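FAD-dependent pyridine nucleotide-disulphide oxidoreductase (Desulfovibrio vulgaris, PDB 3IWA) probably transfers electrons between NAD(P)H and an acceptor through FAD. Local coordinates at residues Ala136-Val141 / Val250-Gly255; Ser160-Val165 / Ile184-Val189; Val188-Asp193 / Val219-Lys224. All coordinates share one frame; numbering follows the deposited sequence.

Interactions 1, 2 and 3 sample a single five-stranded parallel sheet, ordered 138-140, 249-252, 161-165, 185-189, 218-220, so they run across it from one outer strand to the other. The centres of interactions 1 and 2 lie about 11 Å apart, those of 2 and 3 about 12 Å, and those of 1 and 3 about 15 Å. Interaction 1 meets interaction 2 where I251 O lies 2.8 Å from V165 N, a probable hydrogen bond; interactions 2 and 3 share V188 and V189. The pattern G166, G168, G171 follows strand 161-165, and interactions 1, 2 and 3 touch it through A253, I164 and E190, consistent with a Rossmann-type dinucleotide site there.

Interaction 1: residues Ala136-Val141 / Val250-Gly255; sequences AGVTPV and VILAAG
A first torsion of 180° in V138 swings CG1 to the far side of CB from the backbone N. L252 turns its CG back beside its own N, and the two branches meet with V138 CG1 3.9 Å from L252 CG and both leucine methyls close by. V141 presents its other methyl: CG2, set beside the backbone N, reaches I251 CG2 at 3.9 Å. I251 and T139 share the sheet face opposite to that of V138, P140, V250 and L252.

The strands are parallel, their axes 26° apart, and four backbone bonds join them in the sequence expected of a parallel ladder. V250 N reaches G137 O at 2.9 Å, almost linear at its hydrogen (179°), and T139 N reaches V250 O at 2.7 Å. L252 N binds T139 O at 3.0 Å, and V141 N binds L252 O at the same distance. P140 has no N-H to give, yet the ladder needs none there, since T139 and V141 are the donors from this strand.

Within the chain, 138-140 is an outermost strand of the five-stranded parallel sheet, and the pair forms the edge of what is probably a Rossmann-type NAD(P)H-binding domain. V150 of helix 144-153 packs on T139 and V141, V235 of strand 235-240 touches V138 and V250, and I251 bonds through its backbone to V163 and V165 of the next strand inward.

Interaction 2: residues Ser160-Val165 / Ile184-Val189; sequences SKAVIV and IDTTVV
The two strands of a beta-alpha-beta crossover, 161-165 and 185-189, lie side by side here, pairing A162 with T186 and I164 with V188. Their axes diverge by 19°. A162 N to D185 O and T187 N to A162 O start the regular ladder, and V189 N to I164 O ends it. Between them comes its shortest bond, I164 N to T187 O at 2.7 Å; before the ladder, D185 N to S160 O is weak. The crossover helix 169-182 covers the face of A162 and T186 through L178. The turn into it carries G166 and G168, with G171 in the first turn of the helix, consistent with a Rossmann dinucleotide-binding fold.

On this same face I184, which also touches L178, sets its CG2 3.7 Å from A162 CB. I164 CD1 is modelled 3.2 Å from T186 CG2, tighter than van der Waals contact, with the isoleucine's chi2 at an unstaggered 115°, so the exact placement of that methyl is doubtful. T186 OG1 is accounted for within its own segment, donating to I184 O at 2.7 Å from above the carbonyl plane. On the other face K161 and D185 run alongside each other, but K161 NZ stays 4.9 Å from D185 OD2, too far for a salt bridge.

Interaction 3: residues Val188-Asp193 / Val219-Lys224; sequences VVELAD and VHTGEK
V188 and V189 run parallel to V219 and H220 as the ends of neighbouring strands, and the pairing carries on into the loops beyond. H220 N donates to V188 O at 2.9 Å and E190 N to H220 O at 2.8 Å. The strands belong to a beta-alpha-beta unit of a Rossmann-type sheet, made of strand 185-189, helix 202-214 and strand 218-220; it follows the unit of strand 161-165 and helix 169-182 and shares strand 185-189 with it.

Past the strands the geometry changes. G222 takes a positive phi of 51°, which bends its segment so that E223 N comes round to E190 O at 3.1 Å, while G222 N binds A192 O at 3.0 Å from above the carbonyl plane. The loop after V189 is thus bonded at two carbonyls, those of E190 and A192.

V189 CG1 packs against E223, 4.1 Å from its CB, while V189 CG2 comes to the edge of the H220 ring. L191 lies alongside K224, with L191 CD1 3.9 Å from K224 CB. T221 lays its CB 3.5 Å from A192 O and turns its hydroxyl to R209 of helix 202-214. E223 OE2 makes a salt bridge with R243 NE and a hydrogen bond with T240 OG1.

E190 bends at chi2 (60°) and is held at both oxygens: OE1 accepts from G167 N in the glycine-rich turn, and OE2 takes A192 N at 2.8 Å, through its anti lone pair, with 160° at the hydrogen.

Interaction 1: residues Ala136-Val141 / Val250-Gly255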
loop_
_atom_site.group_PDB
_atom_site.type_symbol
_atom_site.label_atom_id
_atom_site.label_comp_id
_atom_site.label_asym_id
_atom_site.label_seq_id
_atom_site.Cartn_x
_atom_site.Cartn_y
_atom_site.Cartn_z
ATOM N N ALA A 136 30.369 -11.426 -30.892
ATOM C CA ALA A 136 28.984 -11.823 -31.060
ATOM C C ALA A 136 28.642 -12.657 -29.838
ATOM O O ALA A 136 29.506 -13.365 -29.338
ATOM C CB ALA A 136 28.815 -12.639 -32.330
ATOM N N GLY A 137 27.400 -12.553 -29.356
ATOM C CA GLY A 137 26.964 -13.241 -28.122
ATOM C C GLY A 137 27.016 -12.404 -26.846
ATOM O O GLY A 137 26.608 -12.868 -25.804
ATOM N N VAL A 138 27.558 -11.196 -26.933
ATOM C CA VAL A 138 27.650 -10.271 -25.819
ATOM C C VAL A 138 26.503 -9.267 -25.947
ATOM O O VAL A 138 26.531 -8.358 -26.790
ATOM C CB VAL A 138 29.013 -9.529 -25.784
ATOM C CG1 VAL A 138 29.071 -8.568 -24.614
ATOM C CG2 VAL A 138 30.186 -10.518 -25.714
ATOM N N THR A 139 25.488 -9.435 -25.102
ATOM C CA THR A 139 24.230 -8.752 -25.306
ATOM C C THR A 139 23.870 -7.787 -24.198
ATOM O O THR A 139 23.528 -8.219 -23.110
ATOM C CB THR A 139 23.101 -9.743 -25.404
ATOM O OG1 THR A 139 23.558 -10.905 -26.090
ATOM C CG2 THR A 139 21.926 -9.124 -26.138
ATOM N N PRO A 140 23.869 -6.475 -24.505
ATOM C CA PRO A 140 23.448 -5.479 -23.543
ATOM C C PRO A 140 21.958 -5.624 -23.333
ATOM O O PRO A 140 21.242 -5.903 -24.287
ATOM C CB PRO A 140 23.724 -4.150 -24.263
ATOM C CG PRO A 140 23.471 -4.454 -25.705
ATOM C CD PRO A 140 23.898 -5.923 -25.877
ATOM N N VAL A 141 21.504 -5.475 -22.096
ATOM C CA VAL A 141 20.066 -5.404 -21.801
ATOM C C VAL A 141 19.831 -4.251 -20.817
ATOM O O VAL A 141 20.208 -4.345 -19.654
ATOM C CB VAL A 141 19.551 -6.750 -21.241
ATOM C CG1 VAL A 141 18.074 -6.642 -20.843
ATOM C CG2 VAL A 141 19.788 -7.851 -22.276
ATOM N N VAL A 250 26.687 -13.934 -23.057
ATOM C CA VAL A 250 27.036 -13.033 -21.983
ATOM C C VAL A 250 26.080 -11.833 -21.996
ATOM O O VAL A 250 25.990 -11.098 -22.991
ATOM C CB VAL A 250 28.489 -12.550 -22.113
ATOM C CG1 VAL A 250 28.792 -11.514 -21.070
ATOM C CG2 VAL A 250 29.450 -13.748 -22.026
ATOM N N ILE A 251 25.352 -11.668 -20.898
ATOM C CA ILE A 251 24.397 -10.582 -20.744
ATOM C C ILE A 251 25.073 -9.443 -19.978
ATOM O O ILE A 251 25.583 -9.648 -18.885
ATOM C CB ILE A 251 23.157 -11.063 -19.978
ATOM C CG1 ILE A 251 22.554 -12.318 -20.626
ATOM C CG2 ILE A 251 22.106 -10.003 -19.933
ATOM C CD1 ILE A 251 21.937 -12.065 -21.975
ATOM N N LEU A 252 25.125 -8.264 -20.581
ATOM C CA LEU A 252 25.587 -7.060 -19.902
ATOM C C LEU A 252 24.388 -6.357 -19.224
ATOM O O LEU A 252 23.496 -5.829 -19.898
ATOM C CB LEU A 252 26.289 -6.102 -20.880
ATOM C CG LEU A 252 27.530 -6.619 -21.622
ATOM C CD1 LEU A 252 28.190 -5.463 -22.359
ATOM C CD2 LEU A 252 28.544 -7.312 -20.719
ATOM N N ALA A 253 24.392 -6.389 -17.894
ATOM C CA ALA A 253 23.330 -5.864 -17.042
ATOM C C ALA A 253 24.014 -5.194 -15.871
ATOM O O ALA A 253 23.682 -5.444 -14.722
ATOM C CB ALA A 253 22.439 -6.995 -16.529
ATOM N N ALA A 254 24.980 -4.347 -16.168
ATOM C CA ALA A 254 25.793 -3.733 -15.132
ATOM C C ALA A 254 25.533 -2.252 -15.060
ATOM O O ALA A 254 26.439 -1.481 -14.756
ATOM C CB ALA A 254 27.289 -3.993 -15.391
ATOM N N GLY A 255 24.304 -1.847 -15.340
ATOM C CA GLY A 255 23.956 -0.434 -15.228
ATOM C C GLY A 255 24.129 0.324 -16.541
ATOM O O GLY A 255 24.809 -0.129 -17.472
#

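Interaction 2: residues Ser160-Val165 / Ile184-Val189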
loop_
_atom_site.group_PDB
_atom_site.type_symbol
_atom_site.label_atom_id
_atom_site.label_comp_id
_atom_site.label_asym_id
_atom_site.label_seq_id
_atom_site.Cartn_x
_atom_site.Cartn_y
_atom_site.Cartn_z
ATOM N N SER A 160 23.996 -22.875 -24.286
ATOM C CA SER A 160 24.455 -23.883 -23.346
ATOM C C SER A 160 24.845 -23.192 -22.064
ATOM O O SER A 160 24.400 -23.579 -20.983
ATOM C CB SER A 160 25.667 -24.664 -23.906
ATOM O OG SER A 160 26.223 -25.543 -22.917
ATOM N N LYS A 161 25.682 -22.163 -22.179
ATOM C CA LYS A 161 26.093 -21.417 -20.996
ATOM C C LYS A 161 25.893 -19.909 -21.118
ATOM O O LYS A 161 26.322 -19.281 -22.095
ATOM C CB LYS A 161 27.531 -21.758 -20.633
ATOM C CG LYS A 161 27.725 -23.229 -20.217
ATOM C CD LYS A 161 28.829 -23.417 -19.181
ATOM C CE LYS A 161 28.851 -24.852 -18.652
ATOM N NZ LYS A 161 30.002 -25.636 -19.166
ATOM N N ALA A 162 25.223 -19.355 -20.103
ATOM C CA ALA A 162 24.996 -17.918 -19.967
ATOM C C ALA A 162 25.736 -17.380 -18.745
ATOM O O ALA A 162 25.606 -17.922 -17.654
ATOM C CB ALA A 162 23.517 -17.608 -19.856
ATOM N N VAL A 163 26.510 -16.315 -18.948
ATOM C CA VAL A 163 27.032 -15.550 -17.834
ATOM C C VAL A 163 26.384 -14.150 -17.799
ATOM O O VAL A 163 26.382 -13.440 -18.800
ATOM C CB VAL A 163 28.559 -15.435 -17.919
ATOM C CG1 VAL A 163 29.079 -14.346 -16.929
ATOM C CG2 VAL A 163 29.169 -16.837 -17.682
ATOM N N ILE A 164 25.814 -13.779 -16.654
ATOM C CA ILE A 164 25.191 -12.469 -16.494
ATOM C C ILE A 164 26.164 -11.590 -15.744
ATOM O O ILE A 164 26.556 -11.902 -14.640
ATOM C CB ILE A 164 23.817 -12.564 -15.744
ATOM C CG1 ILE A 164 22.715 -13.129 -16.663
ATOM C CG2 ILE A 164 23.357 -11.189 -15.289
ATOM C CD1 ILE A 164 22.153 -14.427 -16.285
ATOM N N VAL A 165 26.581 -10.502 -16.369
ATOM C CA VAL A 165 27.465 -9.524 -15.758
ATOM C C VAL A 165 26.622 -8.396 -15.144
ATOM O O VAL A 165 26.101 -7.519 -15.874
ATOM C CB VAL A 165 28.445 -8.909 -16.779
ATOM C CG1 VAL A 165 29.402 -7.908 -16.044
ATOM C CG2 VAL A 165 29.219 -10.018 -17.541
ATOM N N ILE A 184 18.918 -23.130 -19.134
ATOM C CA ILE A 184 20.260 -22.687 -19.455
ATOM C C ILE A 184 21.081 -22.647 -18.179
ATOM O O ILE A 184 20.630 -22.128 -17.161
ATOM C CB ILE A 184 20.216 -21.290 -20.121
ATOM C CG1 ILE A 184 19.504 -21.376 -21.479
ATOM C CG2 ILE A 184 21.598 -20.759 -20.310
ATOM C CD1 ILE A 184 19.136 -20.019 -22.103
ATOM N N ASP A 185 22.281 -23.209 -18.237
ATOM C CA ASP A 185 23.292 -23.061 -17.179
ATOM C C ASP A 185 23.713 -21.596 -17.000
ATOM O O ASP A 185 24.319 -20.987 -17.889
ATOM C CB ASP A 185 24.511 -23.929 -17.504
ATOM C CG ASP A 185 25.506 -24.031 -16.333
ATOM O OD1 ASP A 185 25.699 -23.047 -15.576
ATOM O OD2 ASP A 185 26.105 -25.106 -16.186
ATOM N N THR A 186 23.374 -21.046 -15.840
ATOM C CA THR A 186 23.410 -19.612 -15.627
ATOM C C THR A 186 24.237 -19.241 -14.422
ATOM O O THR A 186 24.072 -19.818 -13.354
ATOM C CB THR A 186 21.980 -19.062 -15.484
ATOM O OG1 THR A 186 21.204 -19.534 -16.585
ATOM C CG2 THR A 186 21.965 -17.549 -15.525
ATOM N N THR A 187 25.119 -18.263 -14.618
ATOM C CA THR A 187 25.993 -17.727 -13.570
ATOM C C THR A 187 25.892 -16.204 -13.551
ATOM O O THR A 187 25.922 -15.559 -14.595
ATOM C CB THR A 187 27.446 -18.106 -13.821
ATOM O OG1 THR A 187 27.511 -19.510 -14.069
ATOM C CG2 THR A 187 28.339 -17.739 -12.640
ATOM N N VAL A 188 25.744 -15.636 -12.364
ATOM C CA VAL A 188 25.742 -14.178 -12.190
ATOM C C VAL A 188 27.068 -13.800 -11.603
ATOM O O VAL A 188 27.508 -14.419 -10.668
ATOM C CB VAL A 188 24.612 -13.670 -11.257
ATOM C CG1 VAL A 188 24.718 -12.170 -11.089
ATOM C CG2 VAL A 188 23.257 -14.026 -11.790
ATOM N N VAL A 189 27.706 -12.795 -12.185
ATOM C CA VAL A 189 28.953 -12.255 -11.688
ATOM C C VAL A 189 28.765 -10.769 -11.361
ATOM O O VAL A 189 28.439 -9.978 -12.212
ATOM C CB VAL A 189 30.113 -12.436 -12.736
ATOM C CG1 VAL A 189 31.404 -11.732 -12.256
ATOM C CG2 VAL A 189 30.347 -13.937 -13.037
#

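Interaction 3: residues Val188-Asp193 / Val219-Lys224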
loop_
_atom_site.group_PDB
_atom_site.type_symbol
_atom_site.label_atom_id
_atom_site.label_comp_id
_atom_site.label_asym_id
_atom_site.label_seq_id
_atom_site.Cartn_x
_atom_site.Cartn_y
_atom_site.Cartn_z
ATOM N N VAL A 188 25.744 -15.636 -12.364
ATOM C CA VAL A 188 25.742 -14.178 -12.190
ATOM C C VAL A 188 27.068 -13.800 -11.603
ATOM O O VAL A 188 27.508 -14.419 -10.668
ATOM C CB VAL A 188 24.612 -13.670 -11.257
ATOM C CG1 VAL A 188 24.718 -12.170 -11.089
ATOM C CG2 VAL A 188 23.257 -14.026 -11.790
ATOM N N VAL A 189 27.706 -12.795 -12.185
ATOM C CA VAL A 189 28.953 -12.255 -11.688
ATOM C C VAL A 189 28.765 -10.769 -11.361
ATOM O O VAL A 189 28.439 -9.978 -12.212
ATOM C CB VAL A 189 30.113 -12.436 -12.736
ATOM C CG1 VAL A 189 31.404 -11.732 -12.256
ATOM C CG2 VAL A 189 30.347 -13.937 -13.037
ATOM N N GLU A 190 29.016 -10.415 -10.108
ATOM C CA GLU A 190 28.778 -9.082 -9.593
ATOM C C GLU A 190 30.057 -8.543 -8.939
ATOM O O GLU A 190 30.671 -9.175 -8.092
ATOM C CB GLU A 190 27.602 -9.124 -8.615
ATOM C CG GLU A 190 27.372 -7.856 -7.786
ATOM C CD GLU A 190 27.096 -6.635 -8.611
ATOM O OE1 GLU A 190 26.149 -6.690 -9.412
ATOM O OE2 GLU A 190 27.812 -5.618 -8.459
ATOM N N LEU A 191 30.413 -7.349 -9.345
ATOM C CA LEU A 191 31.540 -6.633 -8.820
ATOM C C LEU A 191 31.365 -6.253 -7.326
ATOM O O LEU A 191 32.267 -6.464 -6.520
ATOM C CB LEU A 191 31.769 -5.417 -9.709
ATOM C CG LEU A 191 32.896 -4.452 -9.342
ATOM C CD1 LEU A 191 34.250 -5.087 -9.627
ATOM C CD2 LEU A 191 32.715 -3.124 -10.116
ATOM N N ALA A 192 30.206 -5.721 -6.955
ATOM C CA ALA A 192 29.948 -5.332 -5.556
ATOM C C ALA A 192 29.929 -6.574 -4.664
ATOM O O ALA A 192 29.704 -7.696 -5.138
ATOM C CB ALA A 192 28.634 -4.548 -5.442
ATOM N N ASP A 193 30.149 -6.385 -3.370
ATOM C CA ASP A 193 30.155 -7.519 -2.428
ATOM C C ASP A 193 28.777 -8.131 -2.168
ATOM O O ASP A 193 28.636 -8.984 -1.285
ATOM C CB ASP A 193 30.787 -7.107 -1.097
ATOM C CG ASP A 193 29.945 -6.064 -0.322
ATOM O OD1 ASP A 193 28.748 -5.862 -0.647
ATOM O OD2 ASP A 193 30.489 -5.443 0.637
ATOM N N VAL A 219 26.279 -17.821 -8.165
ATOM C CA VAL A 219 26.513 -16.395 -7.955
ATOM C C VAL A 219 27.920 -16.077 -7.467
ATOM O O VAL A 219 28.385 -16.641 -6.506
ATOM C CB VAL A 219 25.483 -15.824 -6.962
ATOM C CG1 VAL A 219 25.677 -14.322 -6.796
ATOM C CG2 VAL A 219 24.068 -16.148 -7.434
ATOM N N HIS A 220 28.594 -15.150 -8.121
ATOM C CA HIS A 220 29.890 -14.707 -7.650
ATOM C C HIS A 220 29.796 -13.225 -7.407
ATOM O O HIS A 220 29.421 -12.475 -8.314
ATOM C CB HIS A 220 31.015 -14.996 -8.668
ATOM C CG HIS A 220 31.192 -16.454 -8.985
ATOM N ND1 HIS A 220 31.605 -17.377 -8.050
ATOM C CD2 HIS A 220 31.001 -17.149 -10.137
ATOM C CE1 HIS A 220 31.654 -18.574 -8.610
ATOM N NE2 HIS A 220 31.292 -18.462 -9.875
ATOM N N THR A 221 30.139 -12.823 -6.185
ATOM C CA THR A 221 30.242 -11.423 -5.779
ATOM C C THR A 221 31.699 -11.025 -5.483
ATOM O O THR A 221 32.593 -11.867 -5.386
ATOM C CB THR A 221 29.326 -11.135 -4.543
ATOM O OG1 THR A 221 29.571 -12.086 -3.503
ATOM C CG2 THR A 221 27.852 -11.219 -4.944
ATOM N N GLY A 222 31.943 -9.735 -5.320
ATOM C CA GLY A 222 33.291 -9.251 -5.210
ATOM C C GLY A 222 34.199 -9.755 -6.326
ATOM O O GLY A 222 35.379 -10.008 -6.091
ATOM N N GLU A 223 33.660 -9.851 -7.548
ATOM C CA GLU A 223 34.359 -10.467 -8.671
ATOM C C GLU A 223 34.272 -9.625 -9.935
ATOM O O GLU A 223 33.188 -9.224 -10.356
ATOM C CB GLU A 223 33.793 -11.852 -8.908
ATOM C CG GLU A 223 34.640 -12.679 -9.867
ATOM C CD GLU A 223 34.501 -14.160 -9.686
ATOM O OE1 GLU A 223 34.192 -14.630 -8.577
ATOM O OE2 GLU A 223 34.756 -14.871 -10.677
ATOM N N LYS A 224 35.438 -9.356 -10.525
ATOM C CA LYS A 224 35.582 -8.400 -11.623
ATOM C C LYS A 224 35.812 -9.113 -12.951
ATOM O O LYS A 224 36.538 -10.105 -12.999
ATOM C CB LYS A 224 36.761 -7.443 -11.361
ATOM C CG LYS A 224 37.030 -6.460 -12.519
ATOM C CD LYS A 224 38.147 -5.429 -12.229
ATOM C CE LYS A 224 37.911 -4.101 -12.992
ATOM N NZ LYS A 224 38.735 -2.924 -12.510
#